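ARF GTPase-activating protein GIT1 (Rattus norvegicus, PDB 6IUH) probably promotes GTP hydrolysis by ARF GTPases, while its C-terminal helical domain is likely to dock partner proteins such as paxillin. Local coordinates at residues Lys25-Leu30 with Asp114-Ala119; Asp40-Cys45 with Leu103-Val108; Lys48-Val53 with Ala78-Leu83; Pro64-Val69 with Val123-Arg128. All coordinates share one frame; numbering follows the deposited sequence. Where two conformers were deposited one is given.

Interaction 1. Residues Lys25-Leu30 with Asp114-Ala119; sequences KNIQEL and DIAKAA
I27 drives the end of its longer branch against I115 and A116 and carries the contact, those two residues sharing its end methyl. The two isoleucines cross obliquely, with CD1 of I27 meeting CG2 of I115 at 3.7 Å; the same CD1 lies 4.0 Å from CB of I115. On I27 the branch CG1-CD1 runs out straight, CG1 opposite the carbonyl carbon (chi1 -71°) and CD1 fully extended beyond it (chi2 178°), which carries a single methyl across the gap. I115 answers with its shorter branch: CG2, anti to the backbone N, faces I27, while CG1, beside the backbone N, packs on S79 of helix 67-87. A116 fills in beside them, its CB 4.2 Å from CD1 of I27, and CD1 also rests 4.0 Å from the backbone N of A116. I27 and A116 mark the closest backbone pair of the two segments, with CA atoms 7.9 Å apart, an instance of helices 13-35 and 101-128 running antiparallel in a four-helix bundle. A chain of another protein packs on both I27 and A116, and hydrogen-bonds Q28 and D114, consistent with a docking groove between these helices. Because every side chain that touches across the contact is aliphatic and buried, cohesion here comes from dispersion and the exclusion of water, with shape rather than charge setting the fit.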
loop_
_atom_site.group_PDB
_atom_site.type_symbol
_atom_site.label_atom_id
_atom_site.label_comp_id
_atom_site.label_asym_id
_atom_site.label_seq_id
_atom_site.Cartn_x
_atom_site.Cartn_y
_atom_site.Cartn_z
ATOM N N LYS A 25 7.498 3.937 -2.106
ATOM C CA LYS A 25 8.067 4.292 -3.406
ATOM C C LYS A 25 7.258 3.687 -4.548
ATOM O O LYS A 25 6.966 4.358 -5.540
ATOM C CB LYS A 25 9.523 3.832 -3.508
ATOM C CG LYS A 25 10.211 4.276 -4.792
ATOM C CD LYS A 25 11.577 3.628 -4.960
ATOM C CE LYS A 25 11.454 2.134 -5.209
ATOM N NZ LYS A 25 12.774 1.508 -5.496
ATOM N N ASN A 26 6.901 2.414 -4.399
ATOM C CA ASN A 26 6.143 1.704 -5.420
ATOM C C ASN A 26 4.692 2.168 -5.480
ATOM O O ASN A 26 4.093 2.222 -6.554
ATOM C CB ASN A 26 6.206 0.195 -5.178
ATOM C CG ASN A 26 7.579 -0.385 -5.465
ATOM O OD1 ASN A 26 8.314 0.121 -6.313
ATOM N ND2 ASN A 26 7.931 -1.452 -4.760
ATOM N N ILE A 27 4.129 2.502 -4.324
ATOM C CA ILE A 27 2.794 3.087 -4.277
ATOM C C ILE A 27 2.804 4.471 -4.921
ATOM O O ILE A 27 1.877 4.837 -5.645
ATOM C CB ILE A 27 2.268 3.185 -2.834
ATOM C CG1 ILE A 27 1.946 1.788 -2.301
ATOM C CG2 ILE A 27 1.030 4.072 -2.770
ATOM C CD1 ILE A 27 1.467 1.775 -0.861
ATOM N N GLN A 28 3.866 5.232 -4.670
ATOM C CA GLN A 28 4.012 6.554 -5.275
ATOM C C GLN A 28 4.028 6.467 -6.800
ATOM O O GLN A 28 3.452 7.310 -7.486
ATOM C CB GLN A 28 5.288 7.239 -4.781
ATOM C CG GLN A 28 5.348 8.722 -5.099
ATOM C CD GLN A 28 4.336 9.530 -4.304
ATOM O OE1 GLN A 28 4.455 9.669 -3.086
ATOM N NE2 GLN A 28 3.332 10.062 -4.990
ATOM N N GLU A 29 4.688 5.439 -7.324
ATOM C CA GLU A 29 4.776 5.246 -8.768
ATOM C C GLU A 29 3.419 4.848 -9.342
ATOM O O GLU A 29 3.062 5.250 -10.451
ATOM C CB GLU A 29 5.832 4.192 -9.105
ATOM C CG GLU A 29 6.023 3.953 -10.594
ATOM C CD GLU A 29 6.543 5.178 -11.326
ATOM O OE1 GLU A 29 7.234 6.006 -10.697
ATOM O OE2 GLU A 29 6.256 5.311 -12.535
ATOM N N LEU A 30 2.666 4.061 -8.580
ATOM C CA LEU A 30 1.314 3.675 -8.975
ATOM C C LEU A 30 0.399 4.889 -9.057
ATOM O O LEU A 30 -0.379 5.028 -10.000
ATOM C CB LEU A 30 0.736 2.654 -7.994
ATOM C CG LEU A 30 -0.734 2.290 -8.202
ATOM C CD1 LEU A 30 -0.938 1.638 -9.563
ATOM C CD2 LEU A 30 -1.223 1.375 -7.090
ATOM N N ASP A 114 -5.018 1.850 1.792
ATOM C CA ASP A 114 -5.045 0.917 2.912
ATOM C C ASP A 114 -3.713 0.195 3.089
ATOM O O ASP A 114 -3.350 -0.167 4.211
ATOM C CB ASP A 114 -6.182 -0.093 2.738
ATOM C CG ASP A 114 -7.525 0.464 3.182
ATOM O OD1 ASP A 114 -7.532 1.470 3.924
ATOM O OD2 ASP A 114 -8.571 -0.100 2.801
ATOM N N ILE A 115 -2.985 -0.012 1.996
ATOM C CA ILE A 115 -1.651 -0.603 2.082
ATOM C C ILE A 115 -0.727 0.348 2.837
ATOM O O ILE A 115 -0.021 -0.054 3.761
ATOM C CB ILE A 115 -1.052 -0.907 0.697
ATOM C CG1 ILE A 115 -1.862 -1.988 -0.013
ATOM C CG2 ILE A 115 0.390 -1.371 0.833
ATOM C CD1 ILE A 115 -1.419 -2.246 -1.434
ATOM N N ALA A 116 -0.747 1.615 2.438
ATOM C CA ALA A 116 0.030 2.648 3.115
ATOM C C ALA A 116 -0.399 2.799 4.573
ATOM O O ALA A 116 0.441 2.966 5.460
ATOM C CB ALA A 116 -0.105 3.972 2.385
ATOM N N LYS A 117 -1.707 2.743 4.812
ATOM C CA LYS A 117 -2.254 2.840 6.166
ATOM C C LYS A 117 -1.694 1.747 7.066
ATOM O O LYS A 117 -1.218 2.019 8.171
ATOM C CB LYS A 117 -3.781 2.752 6.131
ATOM C CG LYS A 117 -4.468 3.058 7.456
ATOM C CD LYS A 117 -5.980 2.956 7.305
ATOM C CE LYS A 117 -6.715 3.438 8.540
ATOM N NZ LYS A 117 -8.188 3.387 8.335
ATOM N N ALA A 118 -1.752 0.511 6.580
ATOM C CA ALA A 118 -1.232 -0.635 7.314
ATOM C C ALA A 118 0.276 -0.524 7.521
ATOM O O ALA A 118 0.788 -0.835 8.598
ATOM C CB ALA A 118 -1.573 -1.930 6.580
ATOM N N ALA A 119 0.985 -0.087 6.483
ATOM C CA ALA A 119 2.436 0.051 6.555
ATOM C C ALA A 119 2.824 1.056 7.632
ATOM O O ALA A 119 3.740 0.810 8.419
ATOM C CB ALA A 119 3.003 0.468 5.207
#

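Interaction 2. Residues Asp40-Cys45 with Leu103-Val108; sequences DSFVPC and LLTQQV
F42 sends its ring from the start of helix 42-57 toward L104, T105 and V108 on helix 101-128. From CB, which points to the other segment, the chain turns so that CG stands opposite the carbonyl carbon (chi1 -83°), laying the ring across the space between the helices. Beyond CG, CD1 packs on CD1 of L30 in helix 13-35, while the CD2 side meets helix 101-128. CD2 touches two methyls, CD2 of L104 and CG2 of V108, each at 4.0 Å. One atom further, CE2 keeps both partners, with CG of L104 4.1 Å away. Both aliphatic side chains come in at a slant to the ring plane, and L104 and F42 run past one another in opposite directions. The helices joined here lie diagonally across an up-down-up-down four-helix bundle, the type of fold found in focal-adhesion-targeting domains, so the phenyl group fills its core near one end, where A34 of helix 13-35 and C87 of helix 67-87 also touch it. At the tip, CZ meets OG1 of T105 at 4.2 Å, near the ring plane and at its edge; that hydroxyl is hydrogen-bonded to the carbonyl of F101, one turn back. With an alanine in place of F42, the methyls of L104 and V108 would probably be left facing a gap between the diagonal helices. H39 contributes an edge-to-face ring contact with F42, while T90, in the loop leading on from helix 67-87, touches both F42 and L104.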
loop_
_atom_site.group_PDB
_atom_site.type_symbol
_atom_site.label_atom_id
_atom_site.label_comp_id
_atom_site.label_asym_id
_atom_site.label_seq_id
_atom_site.Cartn_x
_atom_site.Cartn_y
_atom_site.Cartn_z
ATOM N N ASP A 40 -1.723 1.053 -18.589
ATOM C CA ASP A 40 -1.007 -0.167 -18.941
ATOM C C ASP A 40 0.029 -0.536 -17.881
ATOM O O ASP A 40 0.519 -1.663 -17.848
ATOM C CB ASP A 40 -0.320 -0.016 -20.299
ATOM C CG ASP A 40 0.704 1.102 -20.310
ATOM O OD1 ASP A 40 0.412 2.179 -19.751
ATOM O OD2 ASP A 40 1.800 0.901 -20.872
ATOM N N SER A 41 0.360 0.417 -17.016
ATOM C CA SER A 41 1.391 0.198 -16.010
ATOM C C SER A 41 0.820 -0.281 -14.679
ATOM O O SER A 41 1.568 -0.514 -13.728
ATOM C CB SER A 41 2.201 1.480 -15.796
ATOM O OG SER A 41 2.910 1.838 -16.970
ATOM N N PHE A 42 -0.500 -0.438 -14.608
ATOM C CA PHE A 42 -1.140 -0.817 -13.347
ATOM C C PHE A 42 -0.728 -2.211 -12.872
ATOM O O PHE A 42 -0.466 -2.410 -11.686
ATOM C CB PHE A 42 -2.664 -0.740 -13.469
ATOM C CG PHE A 42 -3.221 0.644 -13.266
ATOM C CD1 PHE A 42 -2.399 1.757 -13.330
ATOM C CD2 PHE A 42 -4.567 0.829 -12.996
ATOM C CE1 PHE A 42 -2.910 3.030 -13.140
ATOM C CE2 PHE A 42 -5.085 2.099 -12.806
ATOM C CZ PHE A 42 -4.254 3.202 -12.877
ATOM N N VAL A 43 -0.668 -3.170 -13.792
ATOM C CA VAL A 43 -0.274 -4.533 -13.432
ATOM C C VAL A 43 1.187 -4.629 -12.963
ATOM O O VAL A 43 1.444 -5.194 -11.899
ATOM C CB VAL A 43 -0.510 -5.520 -14.602
ATOM C CG1 VAL A 43 0.151 -6.861 -14.316
ATOM C CG2 VAL A 43 -1.992 -5.698 -14.850
ATOM N N PRO A 44 2.150 -4.082 -13.735
ATOM C CA PRO A 44 3.520 -4.182 -13.211
ATOM C C PRO A 44 3.728 -3.389 -11.921
ATOM O O PRO A 44 4.519 -3.813 -11.077
ATOM C CB PRO A 44 4.378 -3.613 -14.347
ATOM C CG PRO A 44 3.457 -2.765 -15.140
ATOM C CD PRO A 44 2.127 -3.445 -15.066
ATOM N N CYS A 45 3.033 -2.265 -11.767
ATOM C CA CYS A 45 3.122 -1.494 -10.529
ATOM C C CYS A 45 2.601 -2.303 -9.347
ATOM O O CYS A 45 3.231 -2.344 -8.292
ATOM C CB CYS A 45 2.349 -0.178 -10.639
ATOM S SG CYS A 45 3.225 1.134 -11.528
ATOM N N LEU A 103 -13.842 4.049 -12.455
ATOM C CA LEU A 103 -14.094 3.101 -11.381
ATOM C C LEU A 103 -12.823 2.336 -11.023
ATOM O O LEU A 103 -12.512 2.150 -9.848
ATOM C CB LEU A 103 -15.207 2.131 -11.777
ATOM C CG LEU A 103 -15.510 1.007 -10.787
ATOM C CD1 LEU A 103 -15.894 1.575 -9.427
ATOM C CD2 LEU A 103 -16.609 0.103 -11.328
ATOM N N LEU A 104 -12.088 1.906 -12.044
ATOM C CA LEU A 104 -10.835 1.183 -11.848
ATOM C C LEU A 104 -9.830 1.980 -11.025
ATOM O O LEU A 104 -9.300 1.490 -10.030
ATOM C CB LEU A 104 -10.215 0.824 -13.195
ATOM C CG LEU A 104 -8.775 0.314 -13.134
ATOM C CD1 LEU A 104 -8.717 -1.058 -12.480
ATOM C CD2 LEU A 104 -8.173 0.283 -14.531
ATOM N N THR A 105 -9.569 3.210 -11.455
ATOM C CA THR A 105 -8.616 4.076 -10.774
ATOM C C THR A 105 -9.033 4.328 -9.330
ATOM O O THR A 105 -8.198 4.316 -8.422
ATOM C CB THR A 105 -8.461 5.418 -11.508
ATOM O OG1 THR A 105 -7.979 5.176 -12.835
ATOM C CG2 THR A 105 -7.478 6.318 -10.779
ATOM N N GLN A 106 -10.328 4.543 -9.118
ATOM C CA GLN A 106 -10.847 4.723 -7.766
ATOM C C GLN A 106 -10.527 3.520 -6.889
ATOM O O GLN A 106 -10.006 3.672 -5.784
ATOM C CB GLN A 106 -12.358 4.965 -7.789
ATOM C CG GLN A 106 -12.762 6.317 -8.367
ATOM C CD GLN A 106 -14.230 6.375 -8.741
ATOM O OE1 GLN A 106 -14.999 5.471 -8.418
ATOM N NE2 GLN A 106 -14.625 7.439 -9.432
ATOM N N GLN A 107 -10.826 2.326 -7.389
ATOM C CA GLN A 107 -10.607 1.108 -6.618
ATOM C C GLN A 107 -9.123 0.880 -6.348
ATOM O O GLN A 107 -8.737 0.479 -5.250
ATOM C CB GLN A 107 -11.210 -0.094 -7.342
ATOM C CG GLN A 107 -12.732 -0.079 -7.388
ATOM C CD GLN A 107 -13.350 -0.078 -6.002
ATOM O OE1 GLN A 107 -12.978 -0.877 -5.143
ATOM N NE2 GLN A 107 -14.297 0.828 -5.776
ATOM N N VAL A 108 -8.295 1.151 -7.352
ATOM C CA VAL A 108 -6.853 0.974 -7.226
ATOM C C VAL A 108 -6.266 1.885 -6.141
ATOM O O VAL A 108 -5.488 1.434 -5.299
ATOM C CB VAL A 108 -6.151 1.232 -8.577
ATOM C CG1 VAL A 108 -4.657 1.425 -8.389
ATOM C CG2 VAL A 108 -6.432 0.084 -9.539
#

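Interaction 3. Residues Lys48-Val53 with Ala78-Leu83; sequences KIHLAV and ASAYRL
I49 and L83 form the tight, buried side of this contact, their side chains crossing at about a right angle. CD2 of L83 is lodged against both branches of I49, 3.8 Å from CD1 and 4.1 Å from CG2. L83 brings it there with CG anti to the backbone N (chi1 177°). N26 and L30 of helix 13-35 also pack on I49, and C111 of helix 101-128 on L83. Alongside, CB of A80 sits 4.0 Å from CG1 of V53. These pairs join two neighbouring helices of the four-helix bundle, whose segments run nearly antiparallel at 162°, with their axes 9.7 Å apart at closest approach. A80 is the small residue where the backbones come nearest, its CA 5.7 Å from that of H50. Toward solvent the side chains become more exposed. The imidazole of H50, partly exposed, swings in from the flank and brings its CD2 obliquely to the methyl of A80, still touching CB at the same 4.0 Å; Q84, a turn further along, is touched by the same side chain. Y81 is exposed and stands off on this outer face, Y81 CB staying 5.4 Å from H50 NE2.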
loop_
_atom_site.group_PDB
_atom_site.type_symbol
_atom_site.label_atom_id
_atom_site.label_comp_id
_atom_site.label_asym_id
_atom_site.label_seq_id
_atom_site.Cartn_x
_atom_site.Cartn_y
_atom_site.Cartn_z
ATOM N N LYS A 48 5.075 -4.970 -8.280
ATOM C CA LYS A 48 6.194 -4.423 -7.523
ATOM C C LYS A 48 5.746 -4.074 -6.108
ATOM O O LYS A 48 6.499 -4.236 -5.145
ATOM C CB LYS A 48 6.771 -3.194 -8.229
ATOM C CG LYS A 48 7.380 -3.506 -9.589
ATOM C CD LYS A 48 7.744 -2.243 -10.353
ATOM C CE LYS A 48 8.866 -1.479 -9.671
ATOM N NZ LYS A 48 9.274 -0.280 -10.456
ATOM N N ILE A 49 4.511 -3.602 -5.987
ATOM C CA ILE A 49 3.928 -3.320 -4.679
ATOM C C ILE A 49 3.711 -4.612 -3.896
ATOM O O ILE A 49 4.097 -4.713 -2.730
ATOM C CB ILE A 49 2.593 -2.564 -4.809
ATOM C CG1 ILE A 49 2.833 -1.161 -5.367
ATOM C CG2 ILE A 49 1.881 -2.480 -3.465
ATOM C CD1 ILE A 49 1.569 -0.390 -5.633
ATOM N N HIS A 50 3.102 -5.602 -4.544
ATOM C CA HIS A 50 2.828 -6.883 -3.900
ATOM C C HIS A 50 4.113 -7.531 -3.392
ATOM O O HIS A 50 4.134 -8.137 -2.321
ATOM C CB HIS A 50 2.108 -7.832 -4.862
ATOM C CG HIS A 50 1.580 -9.067 -4.204
ATOM N ND1 HIS A 50 2.316 -10.228 -4.097
ATOM C CD2 HIS A 50 0.387 -9.323 -3.614
ATOM C CE1 HIS A 50 1.598 -11.146 -3.472
ATOM N NE2 HIS A 50 0.425 -10.621 -3.168
ATOM N N LEU A 51 5.184 -7.395 -4.169
ATOM C CA LEU A 51 6.491 -7.909 -3.776
ATOM C C LEU A 51 7.032 -7.157 -2.567
ATOM O O LEU A 51 7.554 -7.761 -1.629
ATOM C CB LEU A 51 7.480 -7.809 -4.938
ATOM C CG LEU A 51 8.935 -8.161 -4.620
ATOM C CD1 LEU A 51 9.050 -9.609 -4.164
ATOM C CD2 LEU A 51 9.830 -7.901 -5.823
ATOM N N ALA A 52 6.904 -5.835 -2.597
ATOM C CA ALA A 52 7.374 -4.998 -1.502
ATOM C C ALA A 52 6.606 -5.308 -0.223
ATOM O O ALA A 52 7.160 -5.249 0.876
ATOM C CB ALA A 52 7.240 -3.525 -1.860
ATOM N N VAL A 53 5.327 -5.638 -0.378
ATOM C CA VAL A 53 4.472 -5.971 0.754
ATOM C C VAL A 53 4.882 -7.312 1.360
ATOM O O VAL A 53 4.934 -7.460 2.584
ATOM C CB VAL A 53 2.983 -6.003 0.338
ATOM C CG1 VAL A 53 2.146 -6.770 1.347
ATOM C CG2 VAL A 53 2.451 -4.585 0.167
ATOM N N ALA A 78 -4.343 -8.156 2.790
ATOM C CA ALA A 78 -5.636 -8.169 2.109
ATOM C C ALA A 78 -5.739 -7.060 1.068
ATOM O O ALA A 78 -6.346 -7.249 0.016
ATOM C CB ALA A 78 -6.769 -8.050 3.112
ATOM N N SER A 79 -5.153 -5.905 1.362
ATOM C CA SER A 79 -5.233 -4.763 0.458
ATOM C C SER A 79 -4.330 -4.949 -0.756
ATOM O O SER A 79 -4.649 -4.493 -1.857
ATOM C CB SER A 79 -4.871 -3.477 1.198
ATOM O OG SER A 79 -5.717 -3.296 2.318
ATOM N N ALA A 80 -3.203 -5.625 -0.552
ATOM C CA ALA A 80 -2.281 -5.910 -1.646
ATOM C C ALA A 80 -2.909 -6.901 -2.614
ATOM O O ALA A 80 -2.774 -6.769 -3.831
ATOM C CB ALA A 80 -0.963 -6.449 -1.112
ATOM N N TYR A 81 -3.595 -7.894 -2.056
ATOM C CA TYR A 81 -4.296 -8.903 -2.843
ATOM C C TYR A 81 -5.459 -8.277 -3.605
ATOM O O TYR A 81 -5.664 -8.558 -4.788
ATOM C CB TYR A 81 -4.795 -10.025 -1.935
ATOM C CG TYR A 81 -5.491 -11.156 -2.655
ATOM C CD1 TYR A 81 -4.771 -12.226 -3.168
ATOM C CD2 TYR A 81 -6.871 -11.163 -2.804
ATOM C CE1 TYR A 81 -5.407 -13.267 -3.822
ATOM C CE2 TYR A 81 -7.515 -12.197 -3.454
ATOM C CZ TYR A 81 -6.779 -13.246 -3.960
ATOM O OH TYR A 81 -7.420 -14.276 -4.606
ATOM N N ARG A 82 -6.218 -7.433 -2.912
ATOM C CA ARG A 82 -7.322 -6.702 -3.521
ATOM C C ARG A 82 -6.837 -5.828 -4.681
ATOM O O ARG A 82 -7.489 -5.749 -5.726
ATOM C CB ARG A 82 -8.029 -5.849 -2.466
ATOM C CG ARG A 82 -9.261 -5.113 -2.960
ATOM C CD ARG A 82 -9.725 -4.087 -1.934
ATOM N NE ARG A 82 -10.623 -3.097 -2.522
ATOM C CZ ARG A 82 -10.894 -1.917 -1.972
ATOM N NH1 ARG A 82 -10.331 -1.577 -0.820
ATOM N NH2 ARG A 82 -11.722 -1.076 -2.577
ATOM N N LEU A 83 -5.694 -5.173 -4.491
ATOM C CA LEU A 83 -5.087 -4.359 -5.541
ATOM C C LEU A 83 -4.739 -5.199 -6.763
ATOM O O LEU A 83 -5.042 -4.825 -7.897
ATOM C CB LEU A 83 -3.829 -3.660 -5.022
ATOM C CG LEU A 83 -3.046 -2.832 -6.044
ATOM C CD1 LEU A 83 -3.884 -1.665 -6.530
ATOM C CD2 LEU A 83 -1.733 -2.340 -5.450
#

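Interaction 4. Residues Pro64-Val69 with Val123-Arg128; sequences PALEPV and VTITTR
I125 takes part in every apolar contact here, dividing its two branches among L66, P68 and V69. CG2, placed anti to the backbone N, meets CG2 of V69 at 3.7 Å and more loosely CD1 of L66 at 4.2 Å, where the leucine and isoleucine slide past each other in opposite directions. The longer branch goes to P68: CD1 lies 3.6 Å from the proline CB and, as a van der Waals contact with the backbone, 3.5 Å from P68 O. A serine in place of I125 would probably leave L66, P68 and V69 without their shared aliphatic partner and put a hydroxyl among their carbons. Between the two segments the contact is apolar; within 123-128, V123 O is gripped twice, from opposite faces of its plane, by T127 N at 3.1 Å and by T127 OG1 at 2.8 Å, the hydroxyl approaching at a C=O...O angle of 147°. L66 stands at the N-cap position, right before helix 67-87. The contact joins the start of that helix to the far end of helix 101-128; V123 and T126 pack on V16 of helix 13-35, and F60, in the loop after helix 42-57, touches both V69 and T126.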
loop_
_atom_site.group_PDB
_atom_site.type_symbol
_atom_site.label_atom_id
_atom_site.label_comp_id
_atom_site.label_asym_id
_atom_site.label_seq_id
_atom_site.Cartn_x
_atom_site.Cartn_y
_atom_site.Cartn_z
ATOM N N PRO A 64 2.594 -13.637 14.647
ATOM C CA PRO A 64 2.898 -12.509 15.533
ATOM C C PRO A 64 2.210 -12.634 16.885
ATOM O O PRO A 64 1.069 -13.093 16.956
ATOM C CB PRO A 64 2.362 -11.299 14.762
ATOM C CG PRO A 64 2.337 -11.733 13.339
ATOM C CD PRO A 64 1.996 -13.193 13.378
ATOM N N ALA A 65 2.904 -12.226 17.941
ATOM C CA ALA A 65 2.345 -12.249 19.284
ATOM C C ALA A 65 1.454 -11.034 19.516
ATOM O O ALA A 65 0.411 -11.130 20.162
ATOM C CB ALA A 65 3.452 -12.298 20.317
ATOM N N LEU A 66 1.867 -9.891 18.978
ATOM C CA LEU A 66 1.156 -8.640 19.214
ATOM C C LEU A 66 -0.117 -8.545 18.388
ATOM O O LEU A 66 -0.100 -8.718 17.167
ATOM C CB LEU A 66 2.058 -7.441 18.915
ATOM C CG LEU A 66 3.198 -7.169 19.900
ATOM C CD1 LEU A 66 4.123 -6.098 19.350
ATOM C CD2 LEU A 66 2.651 -6.756 21.261
ATOM N N GLU A 67 -1.220 -8.266 19.072
ATOM C CA GLU A 67 -2.511 -8.077 18.423
ATOM C C GLU A 67 -2.488 -6.981 17.345
ATOM O O GLU A 67 -3.049 -7.180 16.267
ATOM C CB GLU A 67 -3.583 -7.764 19.472
ATOM C CG GLU A 67 -5.009 -7.957 18.987
ATOM C CD GLU A 67 -5.431 -9.417 18.970
ATOM O OE1 GLU A 67 -4.595 -10.290 19.287
ATOM O OE2 GLU A 67 -6.606 -9.690 18.646
ATOM N N PRO A 68 -1.846 -5.825 17.618
ATOM C CA PRO A 68 -1.838 -4.828 16.538
ATOM C C PRO A 68 -1.048 -5.259 15.300
ATOM O O PRO A 68 -1.401 -4.849 14.196
ATOM C CB PRO A 68 -1.183 -3.608 17.195
ATOM C CG PRO A 68 -1.414 -3.789 18.648
ATOM C CD PRO A 68 -1.309 -5.262 18.871
ATOM N N VAL A 69 0.002 -6.055 15.473
ATOM C CA VAL A 69 0.740 -6.569 14.321
ATOM C C VAL A 69 -0.140 -7.514 13.501
ATOM O O VAL A 69 -0.161 -7.437 12.272
ATOM C CB VAL A 69 2.031 -7.300 14.740
ATOM C CG1 VAL A 69 2.742 -7.872 13.517
ATOM C CG2 VAL A 69 2.955 -6.355 15.487
ATOM N N VAL A 123 4.974 0.562 11.145
ATOM C CA VAL A 123 6.101 1.415 11.508
ATOM C C VAL A 123 5.938 1.919 12.938
ATOM O O VAL A 123 6.880 1.884 13.732
ATOM C CB VAL A 123 6.240 2.622 10.557
ATOM C CG1 VAL A 123 7.259 3.617 11.099
ATOM C CG2 VAL A 123 6.640 2.159 9.167
ATOM N N THR A 124 4.733 2.379 13.255
ATOM C CA THR A 124 4.423 2.900 14.583
ATOM C C THR A 124 4.566 1.825 15.657
ATOM O O THR A 124 5.182 2.059 16.695
ATOM C CB THR A 124 2.994 3.477 14.637
ATOM O OG1 THR A 124 2.899 4.602 13.754
ATOM C CG2 THR A 124 2.646 3.919 16.049
ATOM N N ILE A 125 3.991 0.653 15.400
ATOM C CA ILE A 125 4.069 -0.468 16.333
ATOM C C ILE A 125 5.513 -0.821 16.655
ATOM O O ILE A 125 5.881 -0.982 17.818
ATOM C CB ILE A 125 3.376 -1.725 15.774
ATOM C CG1 ILE A 125 1.870 -1.502 15.644
ATOM C CG2 ILE A 125 3.652 -2.922 16.667
ATOM C CD1 ILE A 125 1.194 -2.519 14.743
ATOM N N THR A 126 6.327 -0.933 15.613
ATOM C CA THR A 126 7.716 -1.338 15.770
ATOM C C THR A 126 8.495 -0.335 16.614
ATOM O O THR A 126 9.249 -0.715 17.507
ATOM C CB THR A 126 8.401 -1.504 14.406
ATOM O OG1 THR A 126 7.738 -2.540 13.667
ATOM C CG2 THR A 126 9.861 -1.872 14.583
ATOM N N THR A 127 8.290 0.948 16.339
ATOM C CA THR A 127 9.008 2.007 17.040
ATOM C C THR A 127 8.667 2.078 18.528
ATOM O O THR A 127 9.543 2.318 19.360
ATOM C CB THR A 127 8.722 3.383 16.404
ATOM O OG1 THR A 127 8.973 3.320 14.996
ATOM C CG2 THR A 127 9.608 4.452 17.026
ATOM N N ARG A 128 7.399 1.863 18.866
ATOM C CA ARG A 128 6.945 1.982 20.250
ATOM C C ARG A 128 7.450 0.844 21.132
ATOM O O ARG A 128 7.425 0.941 22.358
ATOM C CB ARG A 128 5.416 2.035 20.307
ATOM C CG ARG A 128 4.819 3.306 19.732
ATOM C CD ARG A 128 3.352 3.439 20.104
ATOM N NE ARG A 128 3.156 3.449 21.550
ATOM C CZ ARG A 128 3.224 4.540 22.307
ATOM N NH1 ARG A 128 3.487 5.717 21.755
ATOM N NH2 ARG A 128 3.032 4.455 23.617
#

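In the fold
Together the four contacts trace the bundle from end to end. Interactions 1 and 3 are neighbours, their centres 9 Å apart, and S79 against I115 and D114 ties them directly. The centre of interaction 2 lies 13 and 12 Å from those of interactions 1 and 3, respectively; L30 bridges it to interaction 1 by touching F42, C45 and V108, while a probable hydrogen bond from R82 NH2 to Q107 OE1, 2.9 Å long, links it to interaction 3. Interaction 4 sits at the opposite end, its centre about 30 Å from that of interaction 2, yet both use helix 101-128. The other protein chain reaches interactions 1, 2 and 4 but does not touch interaction 3.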